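Local coordinates for D,D-dipeptidase/D,D-carboxypeptidase (Enterococcus faecalis, PDB 4MUQ), which acts as a zinc-dependent D,D-dipeptidase of vancomycin resistance that hydrolyses D-Ala-D-Ala, and probably also as a D,D-carboxypeptidase, at residues Leu18-Lys23 with Asn240-Phe245; Gly173-Lys178 with Ile213-Val218. All blocks are in the same frame, centred on the assembly; numbering follows the deposited sequence. Where two conformers were deposited one is given.

Contact 1. Residues Leu18-Lys23 with Asn240-Phe245. With PE3 (3,6,9,12,15,18,21,24,27,30,33,36,39-tridecaoxahentetracontane-1,41-diol), chain H.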
loop_
_atom_site.group_PDB
_atom_site.type_symbol
_atom_site.label_atom_id
_atom_site.label_comp_id
_atom_site.label_asym_id
_atom_site.label_seq_id
_atom_site.Cartn_x
_atom_site.Cartn_y
_atom_site.Cartn_z
ATOM N N LEU A 18 0.397 3.962 -5.320
ATOM C CA LEU A 18 -0.649 4.684 -4.596
ATOM C C LEU A 18 -2.075 4.338 -5.016
ATOM O O LEU A 18 -3.009 5.089 -4.726
ATOM C CB LEU A 18 -0.413 6.193 -4.677
ATOM C CG LEU A 18 0.756 6.689 -3.825
ATOM C CD1 LEU A 18 1.217 8.067 -4.260
ATOM C CD2 LEU A 18 0.310 6.726 -2.367
ATOM N N LEU A 19 -2.264 3.191 -5.663
ATOM C CA LEU A 19 -3.611 2.783 -6.026
ATOM C C LEU A 19 -4.506 2.684 -4.808
ATOM O O LEU A 19 -4.171 2.000 -3.831
ATOM C CB LEU A 19 -3.603 1.405 -6.698
ATOM C CG LEU A 19 -2.810 1.309 -7.994
ATOM C CD1 LEU A 19 -2.820 -0.128 -8.479
ATOM C CD2 LEU A 19 -3.367 2.260 -9.069
ATOM N N LEU A 20 -5.672 3.312 -4.876
ATOM C CA LEU A 20 -6.697 3.069 -3.874
ATOM C C LEU A 20 -7.601 1.936 -4.349
ATOM O O LEU A 20 -8.361 2.100 -5.310
ATOM C CB LEU A 20 -7.520 4.334 -3.634
ATOM C CG LEU A 20 -8.661 4.171 -2.624
ATOM C CD1 LEU A 20 -8.135 3.727 -1.259
ATOM C CD2 LEU A 20 -9.422 5.462 -2.480
ATOM N N VAL A 21 -7.498 0.778 -3.697
ATOM C CA VAL A 21 -8.261 -0.410 -4.073
ATOM C C VAL A 21 -9.187 -0.742 -2.916
ATOM O O VAL A 21 -8.727 -1.001 -1.799
ATOM C CB VAL A 21 -7.339 -1.616 -4.330
ATOM C CG1 VAL A 21 -8.156 -2.851 -4.714
ATOM C CG2 VAL A 21 -6.338 -1.282 -5.430
ATOM N N ASN A 22 -10.487 -0.653 -3.150
ATOM C CA ASN A 22 -11.467 -0.911 -2.096
ATOM C C ASN A 22 -12.796 -1.295 -2.741
ATOM O O ASN A 22 -12.845 -1.543 -3.957
ATOM C CB ASN A 22 -11.557 0.266 -1.101
ATOM C CG ASN A 22 -12.143 1.529 -1.709
ATOM O OD1 ASN A 22 -12.779 1.496 -2.766
ATOM N ND2 ASN A 22 -11.953 2.645 -1.029
ATOM N N LYS A 23 -13.873 -1.352 -1.964
ATOM C CA LYS A 23 -15.161 -1.770 -2.510
ATOM C C LYS A 23 -15.600 -0.864 -3.659
ATOM O O LYS A 23 -16.178 -1.332 -4.639
ATOM C CB LYS A 23 -16.241 -1.797 -1.428
ATOM C CG LYS A 23 -17.588 -2.296 -1.927
ATOM C CD LYS A 23 -18.654 -2.201 -0.844
ATOM C CE LYS A 23 -19.996 -2.709 -1.351
ATOM N NZ LYS A 23 -21.098 -2.405 -0.394
ATOM N N ASN A 240 -3.836 6.832 -9.028
ATOM C CA ASN A 240 -4.547 6.659 -7.763
ATOM C C ASN A 240 -5.685 5.639 -7.841
ATOM O O ASN A 240 -6.411 5.426 -6.863
ATOM C CB ASN A 240 -5.029 7.988 -7.178
ATOM C CG ASN A 240 -6.101 8.669 -8.022
ATOM O OD1 ASN A 240 -6.605 8.122 -9.015
ATOM N ND2 ASN A 240 -6.459 9.887 -7.623
ATOM N N ASN A 241 -5.818 5.025 -9.016
ATOM C CA ASN A 241 -6.820 3.991 -9.304
ATOM C C ASN A 241 -8.214 4.542 -9.573
ATOM O O ASN A 241 -9.177 3.784 -9.711
ATOM C CB ASN A 241 -6.892 2.916 -8.199
ATOM C CG ASN A 241 -7.366 1.582 -8.726
ATOM O OD1 ASN A 241 -7.022 1.181 -9.842
ATOM N ND2 ASN A 241 -8.170 0.874 -7.924
ATOM N N ILE A 242 -8.318 5.865 -9.673
ATOM C CA ILE A 242 -9.629 6.494 -9.777
ATOM C C ILE A 242 -9.711 7.519 -10.906
ATOM O O ILE A 242 -10.524 7.395 -11.822
ATOM C CB ILE A 242 -10.016 7.212 -8.460
ATOM C CG1 ILE A 242 -9.856 6.288 -7.253
ATOM C CG2 ILE A 242 -11.440 7.760 -8.545
ATOM C CD1 ILE A 242 -10.097 6.998 -5.925
ATOM N N ASP A 243 -8.860 8.536 -10.845
ATOM C CA ASP A 243 -9.074 9.686 -11.701
ATOM C C ASP A 243 -7.823 10.453 -12.073
ATOM O O ASP A 243 -7.926 11.455 -12.756
ATOM C CB ASP A 243 -10.099 10.635 -11.052
ATOM C CG ASP A 243 -9.715 11.036 -9.625
ATOM O OD1 ASP A 243 -8.506 11.129 -9.331
ATOM O OD2 ASP A 243 -10.632 11.275 -8.803
ATOM N N GLY A 244 -6.650 10.018 -11.636
ATOM C CA GLY A 244 -5.457 10.794 -11.925
ATOM C C GLY A 244 -4.177 10.222 -11.352
ATOM O O GLY A 244 -4.091 9.032 -10.980
ATOM N N PHE A 245 -3.176 11.093 -11.269
ATOM C CA PHE A 245 -1.825 10.691 -10.951
ATOM C C PHE A 245 -1.291 11.476 -9.765
ATOM O O PHE A 245 -1.648 12.645 -9.562
ATOM C CB PHE A 245 -0.914 10.903 -12.167
ATOM C CG PHE A 245 -1.353 10.161 -13.401
ATOM C CD1 PHE A 245 -1.047 8.811 -13.560
ATOM C CD2 PHE A 245 -2.080 10.801 -14.393
ATOM C CE1 PHE A 245 -1.447 8.124 -14.696
ATOM C CE2 PHE A 245 -2.489 10.117 -15.532
ATOM C CZ PHE A 245 -2.170 8.774 -15.684
HETATM O O43 PE3 H . -18.970 4.558 0.282
HETATM C C42 PE3 H . -17.801 3.975 0.863
HETATM C C41 PE3 H . -18.140 2.840 1.845
HETATM O O40 PE3 H . -16.875 2.332 2.334
HETATM C C39 PE3 H . -16.238 1.941 1.118
HETATM C C38 PE3 H . -14.854 1.391 1.105
HETATM O O37 PE3 H . -14.689 1.186 -0.302
#
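Leu-20 and the pair Asn-240 and Asn-241 join the two segments through two hydrogen bonds of opposite direction. Leu-20 N donates to Asn-240 O at 3.0 Å, an almost straight bond (169°), while Asn-241 ND2 returns a bond of 2.9 Å to Leu-20 O. The amide of Asn-241 lies nearly in plane with this acceptor but approaches from above the carbonyl plane of Leu-20; its CG stands trans to the backbone N (chi1 -153°), which sends the amide out over the Leu-20 carbonyl. The same ND2 also serves Pro-26 O, so two carbonyls fix the rotation of the amide. Within the 240-245 segment, Asn-240 OD1 accepts from Ile-242 N (an Asx turn), Asp-243 N (an Asx motif, on a lone pair in the carbonyl plane) and also Gly-244 N, and Asn-240 ND2 donates to Asp-243 OD1 at 2.9 Å. Asp-243 pairs in addition with Lys-195.

Apolar contacts flank these bonds. Leu-19 CD2 lies 3.7 Å from Asn-241 CB, the two side chains crossing at about a right angle, and Leu-20 CD2 meets Ile-242 CD1 at 3.8 Å.

Val-21 lies about 9 Å, side chain to side chain, from the zinc ligands His-108 and His-168. The turn of the beta-hairpin formed by strands 234-239 and 244-250, closed by Asn-240 N to Gly-244 O, is thus bonded to the loop between strands 3-9 and 35-39, and helix 187-194 packs against Leu-20 and Ile-242.

Contact 2. Residues Gly173-Lys178 with Ile213-Val218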
loop_
_atom_site.group_PDB
_atom_site.type_symbol
_atom_site.label_atom_id
_atom_site.label_comp_id
_atom_site.label_asym_id
_atom_site.label_seq_id
_atom_site.Cartn_x
_atom_site.Cartn_y
_atom_site.Cartn_z
ATOM N N GLY A 173 4.840 3.649 -0.192
ATOM C CA GLY A 173 6.084 4.346 -0.450
ATOM C C GLY A 173 6.297 5.550 0.449
ATOM O O GLY A 173 5.343 6.183 0.907
ATOM N N TYR A 174 7.560 5.850 0.710
ATOM C CA TYR A 174 7.941 7.053 1.435
ATOM C C TYR A 174 7.943 8.213 0.437
ATOM O O TYR A 174 8.352 8.040 -0.709
ATOM C CB TYR A 174 9.340 6.842 2.008
ATOM C CG TYR A 174 9.830 7.924 2.934
ATOM C CD1 TYR A 174 9.510 7.902 4.292
ATOM C CD2 TYR A 174 10.629 8.955 2.463
ATOM C CE1 TYR A 174 9.962 8.887 5.146
ATOM C CE2 TYR A 174 11.091 9.949 3.318
ATOM C CZ TYR A 174 10.750 9.904 4.654
ATOM O OH TYR A 174 11.205 10.886 5.508
ATOM N N PRO A 175 7.520 9.419 0.864
ATOM C CA PRO A 175 7.114 9.839 2.212
ATOM C C PRO A 175 5.608 9.759 2.445
ATOM O O PRO A 175 5.135 10.197 3.504
ATOM C CB PRO A 175 7.549 11.305 2.240
ATOM C CG PRO A 175 7.290 11.761 0.828
ATOM C CD PRO A 175 7.609 10.567 -0.058
ATOM N N HIS A 176 4.861 9.216 1.490
ATOM C CA HIS A 176 3.413 9.139 1.624
ATOM C C HIS A 176 2.990 8.480 2.922
ATOM O O HIS A 176 2.085 8.965 3.594
ATOM C CB HIS A 176 2.810 8.415 0.420
ATOM C CG HIS A 176 3.319 8.954 -0.874
ATOM N ND1 HIS A 176 2.885 10.153 -1.408
ATOM C CD2 HIS A 176 4.294 8.504 -1.694
ATOM C CE1 HIS A 176 3.552 10.397 -2.521
ATOM N NE2 HIS A 176 4.417 9.415 -2.714
ATOM N N SER A 177 3.650 7.380 3.281
ATOM C CA SER A 177 3.312 6.675 4.514
ATOM C C SER A 177 3.516 7.538 5.753
ATOM O O SER A 177 2.762 7.433 6.730
ATOM C CB SER A 177 4.126 5.385 4.626
ATOM O OG SER A 177 5.504 5.656 4.534
ATOM N N LYS A 178 4.531 8.394 5.710
ATOM C CA LYS A 178 4.842 9.269 6.832
ATOM C C LYS A 178 3.828 10.399 6.927
ATOM O O LYS A 178 3.388 10.756 8.026
ATOM C CB LYS A 178 6.256 9.835 6.701
ATOM C CG LYS A 178 6.756 10.542 7.942
ATOM C CD LYS A 178 6.886 9.559 9.095
ATOM C CE LYS A 178 7.524 10.237 10.300
ATOM N NZ LYS A 178 7.756 9.268 11.406
ATOM N N ILE A 213 11.116 16.917 -0.528
ATOM C CA ILE A 213 10.312 16.161 -1.471
ATOM C C ILE A 213 9.026 16.930 -1.733
ATOM O O ILE A 213 8.377 17.398 -0.798
ATOM C CB ILE A 213 9.965 14.766 -0.915
ATOM C CG1 ILE A 213 11.249 14.004 -0.567
ATOM C CG2 ILE A 213 9.080 13.994 -1.894
ATOM C CD1 ILE A 213 11.003 12.728 0.228
ATOM N N GLU A 214 8.675 17.081 -3.004
ATOM C CA GLU A 214 7.410 17.705 -3.368
ATOM C C GLU A 214 6.469 16.676 -3.955
ATOM O O GLU A 214 6.897 15.758 -4.664
ATOM C CB GLU A 214 7.622 18.838 -4.367
ATOM C CG GLU A 214 8.285 20.060 -3.769
ATOM C CD GLU A 214 8.285 21.235 -4.721
ATOM O OE1 GLU A 214 9.019 21.180 -5.728
ATOM O OE2 GLU A 214 7.547 22.210 -4.461
ATOM N N ILE A 215 5.185 16.820 -3.645
ATOM C CA ILE A 215 4.159 15.891 -4.108
ATOM C C ILE A 215 2.985 16.690 -4.662
ATOM O O ILE A 215 2.585 17.708 -4.081
ATOM C CB ILE A 215 3.653 15.028 -2.955
ATOM C CG1 ILE A 215 4.813 14.268 -2.320
ATOM C CG2 ILE A 215 2.619 14.024 -3.442
ATOM C CD1 ILE A 215 4.441 13.584 -1.039
ATOM N N TYR A 216 2.444 16.248 -5.793
ATOM C CA TYR A 216 1.270 16.910 -6.350
ATOM C C TYR A 216 0.403 15.962 -7.164
ATOM O O TYR A 216 0.853 14.904 -7.616
ATOM C CB TYR A 216 1.642 18.171 -7.155
ATOM C CG TYR A 216 2.527 17.954 -8.365
ATOM C CD1 TYR A 216 1.983 17.892 -9.645
ATOM C CD2 TYR A 216 3.904 17.834 -8.230
ATOM C CE1 TYR A 216 2.787 17.711 -10.753
ATOM C CE2 TYR A 216 4.717 17.653 -9.333
ATOM C CZ TYR A 216 4.151 17.591 -10.592
ATOM O OH TYR A 216 4.954 17.411 -11.695
ATOM N N TYR A 217 -0.854 16.358 -7.328
ATOM C CA TYR A 217 -1.837 15.586 -8.065
ATOM C C TYR A 217 -2.025 16.169 -9.457
ATOM O O TYR A 217 -1.994 17.386 -9.634
ATOM C CB TYR A 217 -3.166 15.615 -7.309
ATOM C CG TYR A 217 -4.331 15.036 -8.074
ATOM C CD1 TYR A 217 -4.505 13.659 -8.183
ATOM C CD2 TYR A 217 -5.265 15.865 -8.676
ATOM C CE1 TYR A 217 -5.573 13.135 -8.876
ATOM C CE2 TYR A 217 -6.332 15.346 -9.371
ATOM C CZ TYR A 217 -6.481 13.975 -9.465
ATOM O OH TYR A 217 -7.553 13.464 -10.160
ATOM N N VAL A 218 -2.205 15.286 -10.438
ATOM C CA VAL A 218 -2.493 15.668 -11.812
ATOM C C VAL A 218 -3.717 14.886 -12.272
ATOM O O VAL A 218 -3.676 13.661 -12.337
ATOM C CB VAL A 218 -1.312 15.338 -12.750
ATOM C CG1 VAL A 218 -1.646 15.717 -14.187
ATOM C CG2 VAL A 218 -0.045 16.048 -12.297
#
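The His-176 imidazole meets Ile-215 partly at its rim, where CG2 of the isoleucine lies at the edge in the ring plane, 3.9 Å from His-176 CE1. Ile-215 CD1 comes in obliquely and closer, 3.6 Å from the same CE1. One face of the imidazole carries Pro-175 CD, offset toward the rim, and one face of the Tyr-174 ring is met by Pro-175 CB in a similar offset position. Ile-213 CD1 approaches the phenol obliquely, 4.2 Å from Tyr-174 CE2, and the ring of Phe-205, on strand 203-205, meets the Tyr-174 ring with the planes nearly perpendicular.

Pro-175, preceded by a cis peptide bond, occupies the N-cap position of helix 176-183. In this Hedgehog/DD-peptidase-fold protein the contact sets the start of that helix, just after strand 168-171 of the sheet that contributes the zinc ligand His-168, against strand 213-219 of the other four-stranded antiparallel sheet, away from the zinc site.

The CG corner of the Pro-175 ring points at the ends of both isoleucines: Pro-175 CG is 3.9 Å from Ile-213 CD1, and the same CG is 3.9 Å from Ile-215 CD1. Both isoleucines hold CG1 trans to the carbonyl carbon (chi1 -57° and -58°), so that two ethyl arms from one side of the strand converge on the pyrrolidine. No hydrogen bond crosses between the segments. The imidazole nitrogens find polar partners elsewhere, ND1 with Tyr-190 OH and NE2 with Thr-248 OG1; this pair fixes the rotation of the ring while its CE1 remains packed on Ile-215.

How the contacts relate
Both contacts are largely buried, with centres 15 Å apart, and both reach the same antiparallel sheet, in which strands 213-219 and 244-250 are neighbours. Their chemistry differs with place: contact 1, at a turn leading into a strand, relies on backbone and amide hydrogen bonds, whereas contact 2, on a face of the sheet, has no hydrogen bond across it and sets isoleucine ends against proline, tyrosine and histidine rings. They touch directly through a probable backbone bond from Phe-245 N to Val-218 O and a probable bond between Tyr-217 OH and Asp-243 OD1. Along the chain, 173-178 and 213-218 are nested within the loop that 18-23 and 240-245 close. Contact 1 lies nearer the zinc site.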